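Long-range contacts in DCN1-like protein 3 (PDB 4GBA), which promotes cullin neddylation by helping transfer NEDD8 from N-terminally acetylated E2 enzymes to cullin-RBX complexes, and is seen here as its DCUN1 domain: residues F102-G107 and I155-W160; R13-E18 and E29-D34; E41-L46 and S85-A90. One frame throughout, in Å; residues are numbered along the deposited sequence.

Interaction 1. Residues F102-G107 and I155-W160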
loop_
_atom_site.group_PDB
_atom_site.type_symbol
_atom_site.label_atom_id
_atom_site.label_comp_id
_atom_site.label_asym_id
_atom_site.label_seq_id
_atom_site.Cartn_x
_atom_site.Cartn_y
_atom_site.Cartn_z
ATOM N N PHE A 102 -4.547 2.621 -6.013
ATOM C CA PHE A 102 -4.959 1.300 -5.531
ATOM C C PHE A 102 -4.592 1.096 -4.052
ATOM O O PHE A 102 -5.350 0.493 -3.298
ATOM C CB PHE A 102 -4.315 0.168 -6.371
ATOM C CG PHE A 102 -4.415 -1.194 -5.718
ATOM C CD1 PHE A 102 -5.557 -1.974 -5.871
ATOM C CD2 PHE A 102 -3.388 -1.673 -4.909
ATOM C CE1 PHE A 102 -5.664 -3.211 -5.256
ATOM C CE2 PHE A 102 -3.493 -2.910 -4.289
ATOM C CZ PHE A 102 -4.635 -3.678 -4.466
ATOM N N THR A 103 -3.422 1.578 -3.652
ATOM C CA THR A 103 -2.926 1.328 -2.299
ATOM C C THR A 103 -3.862 1.927 -1.229
ATOM O O THR A 103 -4.015 1.359 -0.147
ATOM C CB THR A 103 -1.459 1.816 -2.132
ATOM O OG1 THR A 103 -0.610 1.105 -3.051
ATOM C CG2 THR A 103 -0.955 1.599 -0.702
ATOM N N PHE A 104 -4.510 3.052 -1.548
ATOM C CA PHE A 104 -5.443 3.652 -0.611
ATOM C C PHE A 104 -6.657 2.742 -0.412
ATOM O O PHE A 104 -7.038 2.432 0.725
ATOM C CB PHE A 104 -5.884 5.055 -1.047
ATOM C CG PHE A 104 -6.892 5.665 -0.118
ATOM C CD1 PHE A 104 -6.489 6.439 0.959
ATOM C CD2 PHE A 104 -8.241 5.408 -0.276
ATOM C CE1 PHE A 104 -7.424 6.970 1.838
ATOM C CE2 PHE A 104 -9.178 5.936 0.618
ATOM C CZ PHE A 104 -8.768 6.714 1.662
ATOM N N GLN A 105 -7.243 2.316 -1.530
ATOM C CA GLN A 105 -8.412 1.436 -1.552
ATOM C C GLN A 105 -8.132 0.093 -0.862
ATOM O O GLN A 105 -8.990 -0.479 -0.174
ATOM C CB GLN A 105 -8.839 1.190 -3.012
ATOM C CG GLN A 105 -10.281 0.726 -3.162
ATOM C CD GLN A 105 -11.273 1.654 -2.442
ATOM O OE1 GLN A 105 -11.129 2.885 -2.467
ATOM N NE2 GLN A 105 -12.271 1.061 -1.782
ATOM N N PHE A 106 -6.920 -0.405 -1.076
ATOM C CA PHE A 106 -6.451 -1.650 -0.490
ATOM C C PHE A 106 -6.419 -1.542 1.039
ATOM O O PHE A 106 -6.993 -2.380 1.737
ATOM C CB PHE A 106 -5.064 -1.973 -1.059
ATOM C CG PHE A 106 -4.524 -3.332 -0.660
ATOM C CD1 PHE A 106 -5.247 -4.491 -0.917
ATOM C CD2 PHE A 106 -3.268 -3.447 -0.073
ATOM C CE1 PHE A 106 -4.735 -5.740 -0.564
ATOM C CE2 PHE A 106 -2.750 -4.688 0.281
ATOM C CZ PHE A 106 -3.486 -5.833 0.035
ATOM N N GLY A 107 -5.773 -0.498 1.552
ATOM C CA GLY A 107 -5.652 -0.317 2.989
ATOM C C GLY A 107 -6.986 -0.010 3.644
ATOM O O GLY A 107 -7.122 -0.050 4.863
ATOM N N ILE A 155 -6.644 9.086 7.635
ATOM C CA ILE A 155 -6.216 9.777 6.427
ATOM C C ILE A 155 -7.297 9.556 5.381
ATOM O O ILE A 155 -7.649 8.417 5.074
ATOM C CB ILE A 155 -4.836 9.253 5.939
ATOM C CG1 ILE A 155 -3.736 9.674 6.925
ATOM C CG2 ILE A 155 -4.512 9.758 4.524
ATOM C CD1 ILE A 155 -3.532 11.194 7.031
ATOM N N SER A 156 -7.842 10.652 4.869
ATOM C CA SER A 156 -8.912 10.603 3.884
ATOM C C SER A 156 -8.363 10.412 2.464
ATOM O O SER A 156 -7.155 10.482 2.235
ATOM C CB SER A 156 -9.768 11.879 3.958
ATOM O OG SER A 156 -9.024 13.007 3.530
ATOM N N ARG A 157 -9.269 10.185 1.518
ATOM C CA ARG A 157 -8.900 9.877 0.139
ATOM C C ARG A 157 -8.231 11.041 -0.579
ATOM O O ARG A 157 -7.375 10.834 -1.431
ATOM C CB ARG A 157 -10.129 9.437 -0.656
ATOM C CG ARG A 157 -9.792 8.891 -2.035
ATOM C CD ARG A 157 -11.042 8.437 -2.765
ATOM N NE ARG A 157 -11.820 7.483 -1.975
ATOM C CZ ARG A 157 -11.759 6.163 -2.125
ATOM N NH1 ARG A 157 -10.957 5.632 -3.048
ATOM N NH2 ARG A 157 -12.504 5.376 -1.355
ATOM N N ASP A 158 -8.624 12.264 -0.241
ATOM C CA ASP A 158 -8.086 13.448 -0.906
ATOM C C ASP A 158 -6.732 13.827 -0.347
ATOM O O ASP A 158 -5.855 14.274 -1.082
ATOM C CB ASP A 158 -9.073 14.613 -0.799
ATOM C CG ASP A 158 -10.321 14.377 -1.620
ATOM O OD1 ASP A 158 -10.180 14.017 -2.813
ATOM O OD2 ASP A 158 -11.436 14.517 -1.066
ATOM N N THR A 159 -6.559 13.633 0.957
ATOM C CA THR A 159 -5.255 13.839 1.596
ATOM C C THR A 159 -4.227 12.839 1.054
ATOM O O THR A 159 -3.098 13.208 0.730
ATOM C CB THR A 159 -5.343 13.701 3.134
ATOM O OG1 THR A 159 -6.382 14.555 3.643
ATOM C CG2 THR A 159 -4.011 14.038 3.779
ATOM N N TRP A 160 -4.624 11.575 0.965
ATOM C CA TRP A 160 -3.776 10.554 0.358
ATOM C C TRP A 160 -3.465 10.940 -1.099
ATOM O O TRP A 160 -2.303 10.986 -1.503
ATOM C CB TRP A 160 -4.465 9.187 0.434
ATOM C CG TRP A 160 -3.703 8.067 -0.225
ATOM C CD1 TRP A 160 -3.779 7.676 -1.543
ATOM C CD2 TRP A 160 -2.763 7.180 0.400
ATOM N NE1 TRP A 160 -2.937 6.615 -1.771
ATOM C CE2 TRP A 160 -2.298 6.289 -0.599
ATOM C CE3 TRP A 160 -2.272 7.046 1.707
ATOM C CZ2 TRP A 160 -1.358 5.281 -0.333
ATOM C CZ3 TRP A 160 -1.330 6.036 1.971
ATOM C CH2 TRP A 160 -0.888 5.173 0.952
#
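R157 and Q105 meet beside F104, at the CD2-CE2 side of its ring. Both terminal guanidinium nitrogens converge end-on on one amide oxygen: NH1 lies 2.8 Å from Q105 OE1, almost in line with the carbonyl bond, and NH2 reaches it at 3.1 Å on a lone pair. Amide and guanidinium are nearly coplanar, 13° apart, which lets one acceptor satisfy two N-H groups. F104 CE2 lies over the centre of a guanidinium face, 3.8 Å from R157 CZ, the two planes 61° apart, and R157 CA packs on the F104 ring face. F104 CG is anti to N (chi1 178°), which carries the ring across to the start of helix 157-169; CE1 ends 3.5 Å from the carbonyl O of the N-cap residue S156, itself bonded to W160 N. F104 CB rests over the five-membered ring of W160, 3.5 Å from its centroid, while T103 CG2 meets W160 CZ2 at 3.7 Å. T103 OG1 is satisfied by L99 O, and W160 O by Y100 OH; W160 also stacks with Y100 and W126. With W160 cut back to an alanine, F104 CB and T103 CG2 would probably lose the ring they rest on, and Y100 and W126 their stacking partner. This is a helix-to-helix contact, apolar at F104 and W160 and polar at Q105 and R157, in the cullin-binding part of the DCUN1 domain, whose sequence family belongs to the EF-hand clan.

Interaction 2. Residues R13-E18 and E29-D34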
loop_
_atom_site.group_PDB
_atom_site.type_symbol
_atom_site.label_atom_id
_atom_site.label_comp_id
_atom_site.label_asym_id
_atom_site.label_seq_id
_atom_site.Cartn_x
_atom_site.Cartn_y
_atom_site.Cartn_z
ATOM N N ARG A 13 -6.850 -24.065 -5.287
ATOM C CA ARG A 13 -7.469 -24.979 -4.334
ATOM C C ARG A 13 -6.636 -25.178 -3.068
ATOM O O ARG A 13 -7.174 -25.486 -2.005
ATOM C CB ARG A 13 -7.755 -26.337 -4.995
ATOM C CG ARG A 13 -9.002 -26.358 -5.880
ATOM C CD ARG A 13 -10.231 -26.849 -5.112
ATOM N NE ARG A 13 -11.486 -26.346 -5.680
ATOM C CZ ARG A 13 -12.700 -26.683 -5.243
ATOM N NH1 ARG A 13 -12.837 -27.537 -4.234
ATOM N NH2 ARG A 13 -13.780 -26.169 -5.820
ATOM N N ARG A 14 -5.324 -25.000 -3.167
ATOM C CA ARG A 14 -4.502 -25.306 -2.007
ATOM C C ARG A 14 -4.395 -24.176 -0.987
ATOM O O ARG A 14 -3.923 -24.406 0.119
ATOM C CB ARG A 14 -3.136 -25.898 -2.392
ATOM C CG ARG A 14 -2.036 -24.946 -2.742
ATOM C CD ARG A 14 -1.068 -25.666 -3.691
ATOM N NE ARG A 14 0.347 -25.444 -3.400
ATOM C CZ ARG A 14 1.328 -25.501 -4.309
ATOM N NH1 ARG A 14 1.056 -25.752 -5.594
ATOM N NH2 ARG A 14 2.594 -25.299 -3.936
ATOM N N TYR A 15 -4.869 -22.980 -1.349
ATOM C CA TYR A 15 -4.852 -21.837 -0.444
ATOM C C TYR A 15 -6.276 -21.404 -0.125
ATOM O O TYR A 15 -6.529 -20.668 0.826
ATOM C CB TYR A 15 -4.062 -20.685 -1.049
ATOM C CG TYR A 15 -2.659 -21.073 -1.449
ATOM C CD1 TYR A 15 -1.685 -21.288 -0.486
ATOM C CD2 TYR A 15 -2.302 -21.228 -2.792
ATOM C CE1 TYR A 15 -0.396 -21.644 -0.830
ATOM C CE2 TYR A 15 -1.003 -21.595 -3.150
ATOM C CZ TYR A 15 -0.055 -21.799 -2.156
ATOM O OH TYR A 15 1.240 -22.150 -2.468
ATOM N N LYS A 16 -7.205 -21.897 -0.932
ATOM C CA LYS A 16 -8.611 -21.542 -0.817
ATOM C C LYS A 16 -9.207 -21.905 0.547
ATOM O O LYS A 16 -8.839 -22.912 1.158
ATOM C CB LYS A 16 -9.393 -22.220 -1.944
ATOM C CG LYS A 16 -10.891 -22.108 -1.852
ATOM C CD LYS A 16 -11.561 -23.006 -2.889
ATOM C CE LYS A 16 -13.029 -23.223 -2.563
ATOM N NZ LYS A 16 -13.214 -23.951 -1.272
ATOM N N ASP A 17 -10.135 -21.068 1.002
ATOM C CA ASP A 17 -10.898 -21.302 2.224
ATOM C C ASP A 17 -11.812 -22.513 2.070
ATOM O O ASP A 17 -12.394 -22.734 1.009
ATOM C CB ASP A 17 -11.740 -20.064 2.551
ATOM C CG ASP A 17 -12.344 -20.121 3.938
ATOM O OD1 ASP A 17 -11.606 -19.860 4.903
ATOM O OD2 ASP A 17 -13.549 -20.423 4.068
ATOM N N GLU A 18 -11.949 -23.290 3.139
ATOM C CA GLU A 18 -12.805 -24.472 3.113
ATOM C C GLU A 18 -14.244 -24.124 2.750
ATOM O O GLU A 18 -14.909 -24.892 2.067
ATOM C CB GLU A 18 -12.779 -25.191 4.464
ATOM C CG GLU A 18 -11.376 -25.553 4.971
ATOM C CD GLU A 18 -10.646 -24.373 5.611
ATOM O OE1 GLU A 18 -10.684 -23.254 5.049
ATOM O OE2 GLU A 18 -10.041 -24.572 6.687
ATOM N N GLU A 29 -1.410 -16.491 4.040
ATOM C CA GLU A 29 -0.177 -16.667 4.812
ATOM C C GLU A 29 0.660 -17.824 4.228
ATOM O O GLU A 29 1.853 -17.664 3.967
ATOM C CB GLU A 29 -0.501 -16.850 6.318
ATOM C CG GLU A 29 0.716 -16.983 7.244
ATOM C CD GLU A 29 1.429 -18.336 7.125
ATOM O OE1 GLU A 29 0.742 -19.380 7.076
ATOM O OE2 GLU A 29 2.676 -18.357 7.072
ATOM N N ARG A 30 0.037 -18.976 3.997
ATOM C CA ARG A 30 0.709 -20.091 3.302
ATOM C C ARG A 30 1.185 -19.695 1.893
ATOM O O ARG A 30 2.280 -20.065 1.458
ATOM C CB ARG A 30 -0.220 -21.308 3.210
ATOM C CG ARG A 30 -0.547 -21.974 4.553
ATOM C CD ARG A 30 0.679 -22.673 5.193
ATOM N NE ARG A 30 1.594 -21.731 5.843
ATOM C CZ ARG A 30 2.852 -22.014 6.182
ATOM N NH1 ARG A 30 3.356 -23.220 5.935
ATOM N NH2 ARG A 30 3.610 -21.085 6.759
ATOM N N PHE A 31 0.347 -18.945 1.182
ATOM C CA PHE A 31 0.679 -18.468 -0.158
ATOM C C PHE A 31 1.948 -17.596 -0.153
ATOM O O PHE A 31 2.855 -17.825 -0.942
ATOM C CB PHE A 31 -0.544 -17.752 -0.760
ATOM C CG PHE A 31 -0.323 -17.168 -2.124
ATOM C CD1 PHE A 31 -0.114 -17.983 -3.224
ATOM C CD2 PHE A 31 -0.377 -15.799 -2.318
ATOM C CE1 PHE A 31 0.072 -17.442 -4.492
ATOM C CE2 PHE A 31 -0.201 -15.255 -3.592
ATOM C CZ PHE A 31 0.020 -16.081 -4.675
ATOM N N CYS A 32 2.035 -16.628 0.751
ATOM C CA CYS A 32 3.264 -15.831 0.902
ATOM C C CYS A 32 4.447 -16.676 1.369
ATOM O O CYS A 32 5.594 -16.462 0.947
ATOM C CB CYS A 32 3.056 -14.664 1.879
ATOM S SG CYS A 32 1.804 -13.468 1.331
ATOM N N ASN A 33 4.175 -17.625 2.256
ATOM C CA ASN A 33 5.234 -18.526 2.688
ATOM C C ASN A 33 5.830 -19.305 1.505
ATOM O O ASN A 33 7.046 -19.347 1.343
ATOM C CB ASN A 33 4.746 -19.474 3.786
ATOM C CG ASN A 33 5.835 -20.421 4.256
ATOM O OD1 ASN A 33 6.814 -20.002 4.862
ATOM N ND2 ASN A 33 5.665 -21.702 3.978
ATOM N N ASP A 34 4.975 -19.892 0.671
ATOM C CA ASP A 34 5.450 -20.599 -0.520
ATOM C C ASP A 34 6.210 -19.694 -1.489
ATOM O O ASP A 34 7.198 -20.105 -2.082
ATOM C CB ASP A 34 4.296 -21.289 -1.232
ATOM C CG ASP A 34 3.748 -22.460 -0.444
ATOM O OD1 ASP A 34 4.465 -22.963 0.450
ATOM O OD2 ASP A 34 2.613 -22.888 -0.722
#
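Y15, with the largest share of buried surface, lies against helix 25-34 with one ring face turned to F31 and its hydroxyl end directed at D34. R13-E18 is mostly loop, and Y15 supplies nearly all of its side of the contact. Its CG sits beside the backbone N and anti to the carbonyl carbon (chi1 -55°), which sends the ring across to the helix. F31 CB lies over the ring, 3.9 Å from the Y15 centroid, and the F31 ring follows edge-on, an edge-to-face pair with planes 73° apart and F31 CD1 3.7 Å from Y15 CE2. The helix backbone takes part, F31 CA coming to 3.4 Å from Y15 CE1; R30 CB lies at the ring edge beside Y15 CD1. The opposite ring face carries R14 CG, from the residue just before, so the tyrosine is sandwiched between its own neighbour and the helix.

One turn along from R30, D34 takes the hydroxyl: Y15 OH donates to D34 OD2 near the plane of the ring, with the carboxylate turned 62° from it. The modelled separation is unusually short, and its exact length is doubtful. R14 NH2 stands 4.0 Å from D34 OD2, too far for a salt bridge. I76 of helix 76-89 touches Y15, F31 and D34 and ties this corner to the next helix. Chemically, the contact joins an apolar aromatic interface to a polar end, where the carboxylate probably accepts a hydrogen bond from the phenol and R14 probably adds a modest favourable electrostatic field.

Interaction 3. Residues E41-L46 and S85-A90; sequences EFRVLL and SLLTEA
L87 pushes its forked end between F42 and R43. CD2 comes up to the rim of the phenylalanine ring, 3.7 Å from F42 CD2 and close to the ring plane, while its other methyl, CD1, lies 3.9 Å from R43 NE. The two branches thus fit against the first turn of helix 42-50, one against an aromatic edge and the other against the guanidinium end of an extended arginine chain. L87 has CG anti to its carbonyl carbon (chi1 -73°), a setting that swings both methyls nearer to the opposing helix than the start of the side chain would suggest.

The two short helical segments cross at 76°, their axes 10.3 Å apart at closest approach, in the mainly helical DCUN1 domain; here the start of helix 42-50 rests on the end of helix 76-89.

L46, one turn on from F42, is the answering bump. Its CD1 settles against the backbone of the other helix, 3.8 Å from L86 O, and at 4.0 Å also meets L87 CD2, filling the shallow groove between the two leucines; L86 CB borders this groove from the far side. The second methyl, CD2, drops onto A90 CB at 3.7 Å, where the small side chain leaves room for a leucine branch. F42 CZ reaches the same alanine methyl more loosely, and L46 CG lies over a face of the F42 ring, so phenylalanine and leucine form one continuous ridge.

Behind the contact, L46 also touches L99 of helix 93-107 and F42 touches L128 of helix 119-129. F42 and A90 both pack on Q132, whose NE2 bonds to L87 O. V44 and L45, on the same helix 42-50, pack on a modified side chain of the bound peptide.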
loop_
_atom_site.group_PDB
_atom_site.type_symbol
_atom_site.label_atom_id
_atom_site.label_comp_id
_atom_site.label_asym_id
_atom_site.label_seq_id
_atom_site.Cartn_x
_atom_site.Cartn_y
_atom_site.Cartn_z
ATOM N N GLU A 41 5.571 -7.318 2.798
ATOM C CA GLU A 41 6.568 -6.668 1.947
ATOM C C GLU A 41 6.030 -6.154 0.590
ATOM O O GLU A 41 4.929 -6.501 0.158
ATOM C CB GLU A 41 7.791 -7.568 1.764
ATOM C CG GLU A 41 7.623 -8.665 0.727
ATOM C CD GLU A 41 8.928 -8.937 0.000
ATOM O OE1 GLU A 41 9.647 -9.868 0.416
ATOM O OE2 GLU A 41 9.244 -8.200 -0.968
ATOM N N PHE A 42 6.825 -5.305 -0.054
ATOM C CA PHE A 42 6.425 -4.554 -1.253
ATOM C C PHE A 42 5.905 -5.416 -2.426
ATOM O O PHE A 42 4.906 -5.071 -3.058
ATOM C CB PHE A 42 7.597 -3.653 -1.682
ATOM C CG PHE A 42 7.295 -2.746 -2.847
ATOM C CD1 PHE A 42 6.259 -1.815 -2.778
ATOM C CD2 PHE A 42 8.078 -2.799 -4.008
ATOM C CE1 PHE A 42 5.990 -0.958 -3.858
ATOM C CE2 PHE A 42 7.820 -1.951 -5.089
ATOM C CZ PHE A 42 6.767 -1.027 -5.012
ATOM N N ARG A 43 6.574 -6.530 -2.714
ATOM C CA ARG A 43 6.124 -7.424 -3.783
ATOM C C ARG A 43 4.717 -7.937 -3.569
ATOM O O ARG A 43 4.008 -8.219 -4.532
ATOM C CB ARG A 43 7.039 -8.626 -3.917
ATOM C CG ARG A 43 8.278 -8.366 -4.705
ATOM C CD ARG A 43 9.321 -9.362 -4.295
ATOM N NE ARG A 43 10.649 -8.898 -4.647
ATOM C CZ ARG A 43 11.740 -9.632 -4.502
ATOM N NH1 ARG A 43 11.628 -10.861 -4.007
ATOM N NH2 ARG A 43 12.926 -9.139 -4.859
ATOM N N VAL A 44 4.328 -8.085 -2.303
ATOM C CA VAL A 44 2.990 -8.565 -1.968
ATOM C C VAL A 44 1.952 -7.480 -2.249
ATOM O O VAL A 44 0.869 -7.768 -2.773
ATOM C CB VAL A 44 2.911 -9.078 -0.507
ATOM C CG1 VAL A 44 1.485 -9.475 -0.151
ATOM C CG2 VAL A 44 3.883 -10.265 -0.319
ATOM N N LEU A 45 2.291 -6.235 -1.919
ATOM C CA LEU A 45 1.486 -5.099 -2.363
ATOM C C LEU A 45 1.361 -5.103 -3.912
ATOM O O LEU A 45 0.260 -4.940 -4.453
ATOM C CB LEU A 45 2.071 -3.774 -1.849
ATOM C CG LEU A 45 1.389 -2.484 -2.329
ATOM C CD1 LEU A 45 -0.014 -2.313 -1.701
ATOM C CD2 LEU A 45 2.277 -1.262 -2.060
ATOM N N LEU A 46 2.470 -5.325 -4.621
ATOM C CA LEU A 46 2.428 -5.386 -6.101
ATOM C C LEU A 46 1.510 -6.498 -6.608
ATOM O O LEU A 46 0.730 -6.294 -7.528
ATOM C CB LEU A 46 3.822 -5.565 -6.694
ATOM C CG LEU A 46 4.811 -4.429 -6.459
ATOM C CD1 LEU A 46 6.091 -4.636 -7.279
ATOM C CD2 LEU A 46 4.164 -3.118 -6.809
ATOM N N SER A 85 10.099 -8.140 -12.960
ATOM C CA SER A 85 9.451 -7.315 -13.971
ATOM C C SER A 85 8.238 -6.551 -13.390
ATOM O O SER A 85 7.840 -5.498 -13.906
ATOM C CB SER A 85 9.071 -8.160 -15.195
ATOM O OG SER A 85 7.741 -8.653 -15.094
ATOM N N LEU A 86 7.651 -7.089 -12.322
ATOM C CA LEU A 86 6.627 -6.369 -11.569
ATOM C C LEU A 86 7.257 -5.156 -10.908
ATOM O O LEU A 86 6.703 -4.054 -10.956
ATOM C CB LEU A 86 5.988 -7.265 -10.512
ATOM C CG LEU A 86 4.804 -8.088 -11.012
ATOM C CD1 LEU A 86 4.259 -8.993 -9.914
ATOM C CD2 LEU A 86 3.703 -7.175 -11.561
ATOM N N LEU A 87 8.426 -5.363 -10.306
ATOM C CA LEU A 87 9.158 -4.275 -9.670
ATOM C C LEU A 87 9.450 -3.176 -10.692
ATOM O O LEU A 87 9.278 -1.990 -10.414
ATOM C CB LEU A 87 10.462 -4.783 -9.039
ATOM C CG LEU A 87 10.348 -5.623 -7.755
ATOM C CD1 LEU A 87 11.638 -6.378 -7.473
ATOM C CD2 LEU A 87 9.980 -4.753 -6.571
ATOM N N THR A 88 9.889 -3.587 -11.877
ATOM C CA THR A 88 10.186 -2.649 -12.952
ATOM C C THR A 88 8.943 -1.909 -13.403
ATOM O O THR A 88 8.967 -0.691 -13.565
ATOM C CB THR A 88 10.847 -3.367 -14.148
ATOM O OG1 THR A 88 12.205 -3.655 -13.811
ATOM C CG2 THR A 88 10.833 -2.496 -15.388
ATOM N N GLU A 89 7.858 -2.647 -13.602
ATOM C CA GLU A 89 6.579 -2.055 -14.003
ATOM C C GLU A 89 6.155 -0.942 -13.045
ATOM O O GLU A 89 5.764 0.146 -13.473
ATOM C CB GLU A 89 5.506 -3.139 -14.028
ATOM C CG GLU A 89 4.230 -2.785 -14.761
ATOM C CD GLU A 89 3.298 -3.984 -14.876
ATOM O OE1 GLU A 89 3.754 -5.125 -14.644
ATOM O OE2 GLU A 89 2.106 -3.796 -15.191
ATOM N N ALA A 90 6.249 -1.222 -11.746
ATOM C CA ALA A 90 5.796 -0.298 -10.706
ATOM C C ALA A 90 6.634 0.974 -10.628
ATOM O O ALA A 90 6.274 1.913 -9.926
ATOM C CB ALA A 90 5.763 -0.993 -9.352
#

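In the fold
The contacts come in series along the chain, interaction 2 first, then interaction 3, then interaction 1. Interactions 2 and 3 have centres 20 Å apart and touch through C32 and V44, on the consecutive helices 25-34 and 42-50. Interactions 3 and 1, centres 18 Å apart, meet where L45 packs on T103 and F106 of helix 93-107, which follows helix 76-89. Interactions 1 and 2 have centres about 27 Å apart, nearest atoms about 9 Å, and do not touch, so interaction 3 lies between them in one DCUN1 domain. All three contacts reach the bound acetylated E2 peptide, through E29, V44, L45 and F106, so its binding site draws on helices 25-34, 42-50 and 93-107.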